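Local atomic coordinates of signal recognition particle receptor subunit beta (Mus musculus, PDB entry 2FH5), a protein that binds GTP as the beta subunit of the signal recognition particle receptor, helping to target nascent secretory proteins to the endoplasmic reticulum membrane. Residues V13-S18 with A99-Q104; F84-A89 with K134-Q139; L71-K76 with L106-A111. All coordinates share one frame; numbering follows the deposited sequence.

Contact 1 of 3, residues V13-S18 with A99-Q104; sequences VGLCDS and AEFLYQ. With GTP (guanosine-5'-triphosphate), chain D.
The P-loop of this GTPase, entered from strand 9-13, meets helix 91-110 through one aromatic side chain, F101, which touches V13, G14 and L15. CG of F101 stands anti to its own backbone N (chi1 179°), which sends the ring off the helix toward the loop. The ring presents an edge to the backbone there: G14 N lies near the ring plane, 3.3 Å from CE2 of F101. On one flank of this meeting V13 CB packs obliquely against F101 CZ at 4.0 Å; on the other, the branch tip L15 CD2 comes to 4.2 Å from F101 CD2. The turn that follows contributes to holding the phosphates. L15 to S18 form a type II beta turn in which L15 O accepts from both the backbone N of S18 and S18 OG, the latter at 2.8 Å and in the carbonyl plane. Within that turn D17 N donates to GTP O3B at 2.9 Å, with an N-H...O angle of 153°. Replacing F101 by an alanine is likely to open a gap beside G14 and to leave R68 without its cation-pi partner and F69 and F84 without their ring neighbour. Backbone amides turned onto the phosphates, with K20 bonded to G14 O, are typical of the Walker A motif in P-loop GTPases.

Contact 2 of 3, residues F84-A89 with K134-Q139; sequences FVVDSA and KLIQQQ
I136 reaches S88 and V86 by its longer branch: CG1 stands anti to the carbonyl carbon (chi1 -77°) and the chain then runs on extended (chi2 165°), carrying CD1 away from helix 133-150 to the end of strand 79-87. S88 OG is likewise anti to its own carbonyl carbon, beside the backbone N, which puts OG, next to CB, against the methyl. CD1 of I136 lies 3.7 Å from S88 OG and 3.9 Å from S88 CB, so the methyl rests alongside the whole short side chain. A looser apolar touch, 4.4 Å from V86 CG1 to I136 CD1, completes the contact, and no hydrogen bond crosses it. The buried hydroxyl of S88 finds its polar partner in N123 O, which leaves the methyl a purely van der Waals neighbour. The adjacent D87 faces the other way: its CB points away from the helix, its OD2 forms a salt bridge with K124, a GTP-binding residue that it probably helps to place, and its OD1 accepts a weak bond from A89 N at 2.9 Å. Around the contact, F91 of helix 91-110 packs on both V86 and I136, while C122 of strand 117-123 touches S88 and I136. Helix 133-150 is thereby seated against two adjoining parallel strands of the central sheet and the start of helix 91-110.

Contact 3 of 3, residues L71-K76 with L106-A111; sequences LLDRFK and LIDSMA
L72 and D108 meet at the buried margin of an otherwise polar contact between helices 65-75 and 91-110. The closer packing is here: L72 CD2 lies 3.6 Å from D108 OD2, the two side chains slanting past each other, so that a methyl of the core abuts one oxygen of the carboxylate. Outside this point the groups stand farther apart and are joined through water and charge. D73, on the solvent side, turns its OD1 inward to 3.9 Å from D108 OD2, and the two carboxylate planes are 36° apart. A water between them donates to both oxygens, at 2.7 Å from D73 OD1 and 2.6 Å from D108 OD2, and probably eases the approach of two like charges. K76 adds a positive charge: its chain is extended beyond CG, bringing NZ to 3.5 Å from D73 OD1 in a salt bridge whose hydrogen bond is weak. The same NZ stays 4.2 Å from D108 OD2, beyond a salt bridge, yet its field would probably still favour the ionised form of both aspartates. The inner and outer sides thus differ in kind, a van der Waals touch giving way to a group of charges bridged by a water. Beneath, L72 continues onto L11 of strand 9-13. The contact therefore bridges the C-terminal parts of two helices lying beside each other over the central sheet.

How the contacts relate
The three contacts illustrate how a P-loop fold packs its helices and its GTP-binding loop around a central sheet. Along the chain the segments interleave: 13-18, 71-76, 84-89, 99-104, 106-111, then 134-139, so every pair of contacts crosses. Contacts 1 and 2 have centres about 11 Å apart and touch directly, through a probable hydrogen bond from V85 N to V13 O between neighbouring parallel strands and through F101 against F84. Contacts 1 and 3, centres about 13 Å apart, share helix 91-110 and meet at V13 and L72. Contacts 2 and 3 have centres about 21 Å apart, on opposite sides of the chain's centre, and do not touch. Contact 1 thus joins the other two through the sheet and that helix.

Contact 1 of 3, residues V13-S18 with A99-Q104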
loop_
_atom_site.group_PDB
_atom_site.type_symbol
_atom_site.label_atom_id
_atom_site.label_comp_id
_atom_site.label_asym_id
_atom_site.label_seq_id
_atom_site.Cartn_x
_atom_site.Cartn_y
_atom_site.Cartn_z
ATOM N N VAL B 13 -6.836 4.866 4.936
ATOM C CA VAL B 13 -6.794 3.712 5.818
ATOM C C VAL B 13 -7.697 2.651 5.235
ATOM O O VAL B 13 -8.532 2.963 4.402
ATOM C CB VAL B 13 -7.300 4.072 7.257
ATOM C CG1 VAL B 13 -6.380 5.126 7.919
ATOM C CG2 VAL B 13 -8.736 4.579 7.185
ATOM N N GLY B 14 -7.542 1.403 5.675
ATOM C CA GLY B 14 -8.356 0.315 5.155
ATOM C C GLY B 14 -7.604 -0.985 5.299
ATOM O O GLY B 14 -6.389 -0.982 5.584
ATOM N N LEU B 15 -8.304 -2.102 5.087
ATOM C CA LEU B 15 -7.667 -3.411 5.232
ATOM C C LEU B 15 -6.547 -3.549 4.225
ATOM O O LEU B 15 -6.454 -2.759 3.281
ATOM C CB LEU B 15 -8.667 -4.569 5.016
ATOM C CG LEU B 15 -9.934 -4.556 5.873
ATOM C CD1 LEU B 15 -10.824 -5.688 5.431
ATOM C CD2 LEU B 15 -9.600 -4.638 7.348
ATOM N N CYS B 16 -5.691 -4.536 4.448
ATOM C CA CYS B 16 -4.603 -4.838 3.521
ATOM C C CYS B 16 -5.212 -5.097 2.160
ATOM O O CYS B 16 -6.297 -5.665 2.070
ATOM C CB CYS B 16 -3.871 -6.104 3.950
ATOM S SG CYS B 16 -2.783 -5.836 5.338
ATOM N N ASP B 17 -4.526 -4.670 1.111
ATOM C CA ASP B 17 -5.021 -4.896 -0.235
ATOM C C ASP B 17 -6.267 -4.147 -0.656
ATOM O O ASP B 17 -6.855 -4.505 -1.683
ATOM C CB ASP B 17 -5.291 -6.390 -0.459
ATOM C CG ASP B 17 -4.036 -7.204 -0.420
ATOM O OD1 ASP B 17 -3.160 -6.969 -1.294
ATOM O OD2 ASP B 17 -3.918 -8.067 0.483
ATOM N N SER B 18 -6.709 -3.150 0.104
ATOM C CA SER B 18 -7.906 -2.444 -0.341
ATOM C C SER B 18 -7.524 -1.509 -1.514
ATOM O O SER B 18 -8.366 -1.162 -2.328
ATOM C CB SER B 18 -8.558 -1.689 0.820
ATOM O OG SER B 18 -7.622 -0.893 1.511
ATOM N N ALA B 99 -16.122 -3.688 8.516
ATOM C CA ALA B 99 -16.982 -3.032 9.528
ATOM C C ALA B 99 -16.275 -2.839 10.872
ATOM O O ALA B 99 -16.361 -1.783 11.491
ATOM C CB ALA B 99 -18.278 -3.839 9.736
ATOM N N GLU B 100 -15.567 -3.867 11.309
ATOM C CA GLU B 100 -14.845 -3.812 12.572
ATOM C C GLU B 100 -13.761 -2.740 12.606
ATOM O O GLU B 100 -13.550 -2.093 13.645
ATOM C CB GLU B 100 -14.230 -5.178 12.864
ATOM C CG GLU B 100 -13.298 -5.216 14.038
ATOM C CD GLU B 100 -12.875 -6.643 14.351
ATOM O OE1 GLU B 100 -13.762 -7.411 14.802
ATOM O OE2 GLU B 100 -11.683 -7.001 14.133
ATOM N N PHE B 101 -13.066 -2.556 11.482
ATOM C CA PHE B 101 -12.015 -1.557 11.432
ATOM C C PHE B 101 -12.671 -0.185 11.295
ATOM O O PHE B 101 -12.273 0.758 11.961
ATOM C CB PHE B 101 -11.063 -1.853 10.262
ATOM C CG PHE B 101 -9.925 -0.859 10.104
ATOM C CD1 PHE B 101 -9.485 -0.077 11.175
ATOM C CD2 PHE B 101 -9.306 -0.696 8.867
ATOM C CE1 PHE B 101 -8.453 0.868 11.012
ATOM C CE2 PHE B 101 -8.276 0.240 8.692
ATOM C CZ PHE B 101 -7.851 1.029 9.772
ATOM N N LEU B 102 -13.681 -0.079 10.441
ATOM C CA LEU B 102 -14.381 1.188 10.258
ATOM C C LEU B 102 -14.963 1.678 11.596
ATOM O O LEU B 102 -14.889 2.867 11.922
ATOM C CB LEU B 102 -15.473 1.030 9.198
ATOM C CG LEU B 102 -16.320 2.263 8.912
ATOM C CD1 LEU B 102 -15.443 3.438 8.480
ATOM C CD2 LEU B 102 -17.364 1.895 7.855
ATOM N N TYR B 103 -15.509 0.749 12.379
ATOM C CA TYR B 103 -16.058 1.049 13.710
ATOM C C TYR B 103 -15.050 1.845 14.536
ATOM O O TYR B 103 -15.365 2.909 15.067
ATOM C CB TYR B 103 -16.379 -0.261 14.438
ATOM C CG TYR B 103 -17.074 -0.075 15.769
ATOM C CD1 TYR B 103 -18.451 0.134 15.838
ATOM C CD2 TYR B 103 -16.359 -0.107 16.959
ATOM C CE1 TYR B 103 -19.093 0.302 17.059
ATOM C CE2 TYR B 103 -16.995 0.064 18.182
ATOM C CZ TYR B 103 -18.360 0.264 18.224
ATOM O OH TYR B 103 -18.992 0.398 19.441
ATOM N N GLN B 104 -13.838 1.314 14.669
ATOM C CA GLN B 104 -12.786 2.014 15.401
ATOM C C GLN B 104 -12.442 3.349 14.742
ATOM O O GLN B 104 -12.078 4.303 15.429
ATOM C CB GLN B 104 -11.519 1.166 15.488
ATOM C CG GLN B 104 -11.286 0.543 16.854
ATOM C CD GLN B 104 -11.120 -0.981 16.780
ATOM O OE1 GLN B 104 -10.647 -1.622 17.731
ATOM N NE2 GLN B 104 -11.518 -1.567 15.644
HETATM P PG GTP D . -1.531 -2.579 2.409
HETATM O O1G GTP D . -1.328 -3.977 2.744
HETATM O O2G GTP D . -0.255 -1.846 2.153
HETATM O O3G GTP D . -2.381 -1.877 3.490
HETATM O O3B GTP D . -2.384 -2.673 0.911
HETATM P PB GTP D . -2.862 -1.490 0.065
HETATM O O1B GTP D . -4.254 -1.104 0.448
HETATM O O2B GTP D . -1.928 -0.296 0.078
HETATM O O3A GTP D . -2.926 -2.211 -1.360
HETATM P PA GTP D . -2.213 -1.828 -2.711
HETATM O O1A GTP D . -2.390 -0.451 -3.050
HETATM O O2A GTP D . -0.766 -2.233 -2.668
HETATM O "O5'" GTP D . -3.110 -2.713 -3.671
HETATM C "C5'" GTP D . -3.080 -4.121 -3.509
HETATM C "C4'" GTP D . -3.227 -4.789 -4.875
HETATM O "O4'" GTP D . -4.478 -4.424 -5.498
HETATM C "C3'" GTP D . -2.155 -4.381 -5.891
HETATM O "O3'" GTP D . -1.746 -5.521 -6.699
HETATM C "C2'" GTP D . -2.842 -3.323 -6.706
HETATM O "O2'" GTP D . -2.244 -3.041 -7.988
HETATM C "C1'" GTP D . -4.291 -3.807 -6.769
HETATM N N9 GTP D . -5.280 -2.748 -6.867
HETATM C C8 GTP D . -5.335 -1.589 -6.084
HETATM N N7 GTP D . -6.376 -0.840 -6.439
HETATM C C5 GTP D . -7.028 -1.527 -7.487
HETATM C C6 GTP D . -8.171 -1.257 -8.261
HETATM O O6 GTP D . -8.935 -0.312 -8.218
HETATM N N1 GTP D . -8.525 -2.209 -9.256
HETATM C C2 GTP D . -7.801 -3.364 -9.485
HETATM N N2 GTP D . -8.201 -4.212 -10.473
HETATM N N3 GTP D . -6.702 -3.622 -8.726
HETATM C C4 GTP D . -6.328 -2.707 -7.748
#

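Contact 2 of 3, residues F84-A89 with K134-Q139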
loop_
_atom_site.group_PDB
_atom_site.type_symbol
_atom_site.label_atom_id
_atom_site.label_comp_id
_atom_site.label_asym_id
_atom_site.label_seq_id
_atom_site.Cartn_x
_atom_site.Cartn_y
_atom_site.Cartn_z
ATOM N N PHE B 84 -11.421 6.066 3.888
ATOM C CA PHE B 84 -11.381 4.666 4.272
ATOM C C PHE B 84 -11.584 3.904 2.964
ATOM O O PHE B 84 -12.665 3.956 2.362
ATOM C CB PHE B 84 -12.500 4.366 5.293
ATOM C CG PHE B 84 -12.432 2.990 5.902
ATOM C CD1 PHE B 84 -12.860 1.863 5.186
ATOM C CD2 PHE B 84 -11.925 2.814 7.185
ATOM C CE1 PHE B 84 -12.780 0.573 5.748
ATOM C CE2 PHE B 84 -11.836 1.521 7.770
ATOM C CZ PHE B 84 -12.264 0.404 7.052
ATOM N N VAL B 85 -10.536 3.213 2.518
ATOM C CA VAL B 85 -10.593 2.454 1.267
ATOM C C VAL B 85 -11.147 1.039 1.415
ATOM O O VAL B 85 -10.795 0.307 2.329
ATOM C CB VAL B 85 -9.211 2.386 0.647
ATOM C CG1 VAL B 85 -9.298 1.748 -0.711
ATOM C CG2 VAL B 85 -8.612 3.788 0.589
ATOM N N VAL B 86 -12.014 0.656 0.493
ATOM C CA VAL B 86 -12.649 -0.660 0.515
ATOM C C VAL B 86 -12.488 -1.422 -0.809
ATOM O O VAL B 86 -12.746 -0.874 -1.881
ATOM C CB VAL B 86 -14.169 -0.515 0.788
ATOM C CG1 VAL B 86 -14.857 -1.892 0.820
ATOM C CG2 VAL B 86 -14.373 0.215 2.083
ATOM N N ASP B 87 -12.055 -2.673 -0.738
ATOM C CA ASP B 87 -11.931 -3.485 -1.929
ATOM C C ASP B 87 -13.378 -3.877 -2.235
ATOM O O ASP B 87 -13.929 -4.753 -1.577
ATOM C CB ASP B 87 -11.110 -4.750 -1.639
ATOM C CG ASP B 87 -10.956 -5.656 -2.867
ATOM O OD1 ASP B 87 -11.944 -5.809 -3.611
ATOM O OD2 ASP B 87 -9.854 -6.228 -3.081
ATOM N N SER B 88 -13.988 -3.242 -3.229
ATOM C CA SER B 88 -15.376 -3.534 -3.572
ATOM C C SER B 88 -15.653 -4.934 -4.140
ATOM O O SER B 88 -16.774 -5.450 -4.047
ATOM C CB SER B 88 -15.871 -2.455 -4.522
ATOM O OG SER B 88 -15.652 -1.181 -3.926
ATOM N N ALA B 89 -14.622 -5.554 -4.699
ATOM C CA ALA B 89 -14.741 -6.894 -5.286
ATOM C C ALA B 89 -14.647 -7.991 -4.238
ATOM O O ALA B 89 -15.217 -9.053 -4.407
ATOM C CB ALA B 89 -13.648 -7.103 -6.353
ATOM N N LYS B 134 -23.543 1.895 -3.069
ATOM C CA LYS B 134 -24.855 1.905 -2.440
ATOM C C LYS B 134 -25.006 0.626 -1.616
ATOM O O LYS B 134 -25.357 0.674 -0.433
ATOM C CB LYS B 134 -25.937 2.011 -3.523
ATOM C CG LYS B 134 -27.376 2.055 -3.031
ATOM C CD LYS B 134 -28.300 2.497 -4.178
ATOM C CE LYS B 134 -29.778 2.359 -3.836
ATOM N NZ LYS B 134 -30.195 0.935 -3.672
ATOM N N LEU B 135 -24.715 -0.517 -2.226
ATOM C CA LEU B 135 -24.813 -1.789 -1.510
ATOM C C LEU B 135 -23.799 -1.916 -0.359
ATOM O O LEU B 135 -24.078 -2.534 0.676
ATOM C CB LEU B 135 -24.630 -2.956 -2.471
ATOM C CG LEU B 135 -24.630 -4.349 -1.821
ATOM C CD1 LEU B 135 -25.920 -4.616 -1.062
ATOM C CD2 LEU B 135 -24.456 -5.388 -2.920
ATOM N N ILE B 136 -22.621 -1.331 -0.528
ATOM C CA ILE B 136 -21.623 -1.417 0.527
ATOM C C ILE B 136 -22.090 -0.594 1.728
ATOM O O ILE B 136 -21.930 -1.024 2.878
ATOM C CB ILE B 136 -20.241 -0.963 -0.008
ATOM C CG1 ILE B 136 -19.661 -2.106 -0.846
ATOM C CG2 ILE B 136 -19.299 -0.557 1.138
ATOM C CD1 ILE B 136 -18.505 -1.693 -1.707
ATOM N N GLN B 137 -22.687 0.568 1.466
ATOM C CA GLN B 137 -23.190 1.398 2.551
ATOM C C GLN B 137 -24.273 0.653 3.324
ATOM O O GLN B 137 -24.276 0.643 4.559
ATOM C CB GLN B 137 -23.796 2.697 2.042
ATOM C CG GLN B 137 -24.085 3.617 3.202
ATOM C CD GLN B 137 -24.923 4.823 2.850
ATOM O OE1 GLN B 137 -24.769 5.420 1.786
ATOM N NE2 GLN B 137 -25.805 5.205 3.765
ATOM N N GLN B 138 -25.186 0.028 2.586
ATOM C CA GLN B 138 -26.274 -0.711 3.204
ATOM C C GLN B 138 -25.750 -1.847 4.087
ATOM O O GLN B 138 -26.138 -1.944 5.252
ATOM C CB GLN B 138 -27.233 -1.258 2.133
ATOM C CG GLN B 138 -28.122 -2.407 2.631
ATOM C CD GLN B 138 -29.151 -2.882 1.600
ATOM O OE1 GLN B 138 -28.894 -2.868 0.388
ATOM N NE2 GLN B 138 -30.319 -3.324 2.086
ATOM N N GLN B 139 -24.866 -2.693 3.556
ATOM C CA GLN B 139 -24.334 -3.796 4.354
ATOM C C GLN B 139 -23.465 -3.320 5.528
ATOM O O GLN B 139 -23.442 -3.946 6.589
ATOM C CB GLN B 139 -23.563 -4.757 3.461
ATOM C CG GLN B 139 -24.453 -5.443 2.441
ATOM C CD GLN B 139 -25.619 -6.184 3.100
ATOM O OE1 GLN B 139 -25.413 -7.161 3.840
ATOM N NE2 GLN B 139 -26.855 -5.713 2.846
#

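Contact 3 of 3, residues L71-K76 with L106-A111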
loop_
_atom_site.group_PDB
_atom_site.type_symbol
_atom_site.label_atom_id
_atom_site.label_comp_id
_atom_site.label_asym_id
_atom_site.label_seq_id
_atom_site.Cartn_x
_atom_site.Cartn_y
_atom_site.Cartn_z
ATOM N N LEU B 71 -0.556 3.459 14.050
ATOM C CA LEU B 71 -0.353 4.595 13.147
ATOM C C LEU B 71 -1.542 5.529 12.970
ATOM O O LEU B 71 -1.333 6.712 12.716
ATOM C CB LEU B 71 0.130 4.126 11.779
ATOM C CG LEU B 71 1.619 3.763 11.763
ATOM C CD1 LEU B 71 1.949 2.930 10.540
ATOM C CD2 LEU B 71 2.425 5.034 11.797
ATOM N N LEU B 72 -2.774 5.025 13.077
ATOM C CA LEU B 72 -3.922 5.917 12.975
ATOM C C LEU B 72 -3.878 6.822 14.220
ATOM O O LEU B 72 -4.110 8.032 14.121
ATOM C CB LEU B 72 -5.247 5.142 12.922
ATOM C CG LEU B 72 -6.565 5.959 12.934
ATOM C CD1 LEU B 72 -6.635 6.958 11.783
ATOM C CD2 LEU B 72 -7.733 5.016 12.836
ATOM N N ASP B 73 -3.567 6.245 15.384
ATOM C CA ASP B 73 -3.463 7.039 16.619
ATOM C C ASP B 73 -2.415 8.132 16.451
ATOM O O ASP B 73 -2.631 9.273 16.859
ATOM C CB ASP B 73 -3.017 6.199 17.819
ATOM C CG ASP B 73 -4.074 5.218 18.291
ATOM O OD1 ASP B 73 -5.286 5.520 18.144
ATOM O OD2 ASP B 73 -3.684 4.148 18.834
ATOM N N ARG B 74 -1.273 7.783 15.859
ATOM C CA ARG B 74 -0.197 8.748 15.686
ATOM C C ARG B 74 -0.530 9.932 14.782
ATOM O O ARG B 74 -0.088 11.045 15.043
ATOM C CB ARG B 74 1.070 8.055 15.165
ATOM C CG ARG B 74 2.241 9.006 15.008
ATOM C CD ARG B 74 3.358 8.462 14.141
ATOM N NE ARG B 74 4.067 7.354 14.769
ATOM C CZ ARG B 74 5.188 6.822 14.288
ATOM N NH1 ARG B 74 5.730 7.304 13.170
ATOM N NH2 ARG B 74 5.761 5.800 14.919
ATOM N N PHE B 75 -1.318 9.710 13.736
ATOM C CA PHE B 75 -1.638 10.788 12.811
ATOM C C PHE B 75 -3.047 11.371 12.876
ATOM O O PHE B 75 -3.312 12.382 12.215
ATOM C CB PHE B 75 -1.401 10.321 11.365
ATOM C CG PHE B 75 0.044 10.066 11.025
ATOM C CD1 PHE B 75 0.949 11.125 10.894
ATOM C CD2 PHE B 75 0.515 8.760 10.856
ATOM C CE1 PHE B 75 2.310 10.881 10.601
ATOM C CE2 PHE B 75 1.862 8.514 10.567
ATOM C CZ PHE B 75 2.756 9.578 10.439
ATOM N N LYS B 76 -3.959 10.759 13.634
ATOM C CA LYS B 76 -5.335 11.254 13.647
ATOM C C LYS B 76 -5.553 12.727 13.984
ATOM O O LYS B 76 -6.324 13.405 13.293
ATOM C CB LYS B 76 -6.229 10.384 14.539
ATOM C CG LYS B 76 -5.815 10.295 15.981
ATOM C CD LYS B 76 -6.757 9.394 16.754
ATOM C CE LYS B 76 -6.322 9.259 18.202
ATOM N NZ LYS B 76 -7.181 8.297 18.963
ATOM N N LEU B 106 -14.560 5.286 13.109
ATOM C CA LEU B 106 -15.677 6.183 13.393
ATOM C C LEU B 106 -15.550 6.700 14.813
ATOM O O LEU B 106 -15.679 7.897 15.076
ATOM C CB LEU B 106 -16.997 5.445 13.242
ATOM C CG LEU B 106 -17.330 5.180 11.792
ATOM C CD1 LEU B 106 -18.548 4.294 11.717
ATOM C CD2 LEU B 106 -17.561 6.492 11.081
ATOM N N ILE B 107 -15.289 5.790 15.735
ATOM C CA ILE B 107 -15.122 6.196 17.108
ATOM C C ILE B 107 -13.964 7.182 17.237
ATOM O O ILE B 107 -14.160 8.293 17.727
ATOM C CB ILE B 107 -14.925 4.972 18.002
ATOM C CG1 ILE B 107 -16.300 4.373 18.311
ATOM C CG2 ILE B 107 -14.174 5.342 19.251
ATOM C CD1 ILE B 107 -16.237 3.135 19.165
ATOM N N ASP B 108 -12.773 6.797 16.780
ATOM C CA ASP B 108 -11.607 7.681 16.852
ATOM C C ASP B 108 -11.893 9.062 16.298
ATOM O O ASP B 108 -11.503 10.067 16.888
ATOM C CB ASP B 108 -10.437 7.105 16.070
ATOM C CG ASP B 108 -9.798 5.933 16.761
ATOM O OD1 ASP B 108 -10.363 5.440 17.755
ATOM O OD2 ASP B 108 -8.730 5.495 16.300
ATOM N N SER B 109 -12.573 9.108 15.157
ATOM C CA SER B 109 -12.885 10.369 14.501
ATOM C C SER B 109 -13.796 11.291 15.305
ATOM O O SER B 109 -13.578 12.513 15.347
ATOM C CB SER B 109 -13.505 10.103 13.132
ATOM O OG SER B 109 -12.612 9.372 12.311
ATOM N N MET B 110 -14.810 10.717 15.944
ATOM C CA MET B 110 -15.743 11.520 16.728
ATOM C C MET B 110 -15.121 12.052 18.014
ATOM O O MET B 110 -15.409 13.177 18.422
ATOM C CB MET B 110 -17.005 10.718 17.044
ATOM C CG MET B 110 -17.817 10.393 15.807
ATOM S SD MET B 110 -19.302 9.449 16.181
ATOM C CE MET B 110 -18.631 8.098 17.156
ATOM N N ALA B 111 -14.266 11.251 18.646
ATOM C CA ALA B 111 -13.608 11.672 19.881
ATOM C C ALA B 111 -12.612 12.824 19.646
ATOM O O ALA B 111 -11.947 13.271 20.568
ATOM C CB ALA B 111 -12.889 10.477 20.523
HETATM O O HOH W 1 -6.893 3.789 16.893
#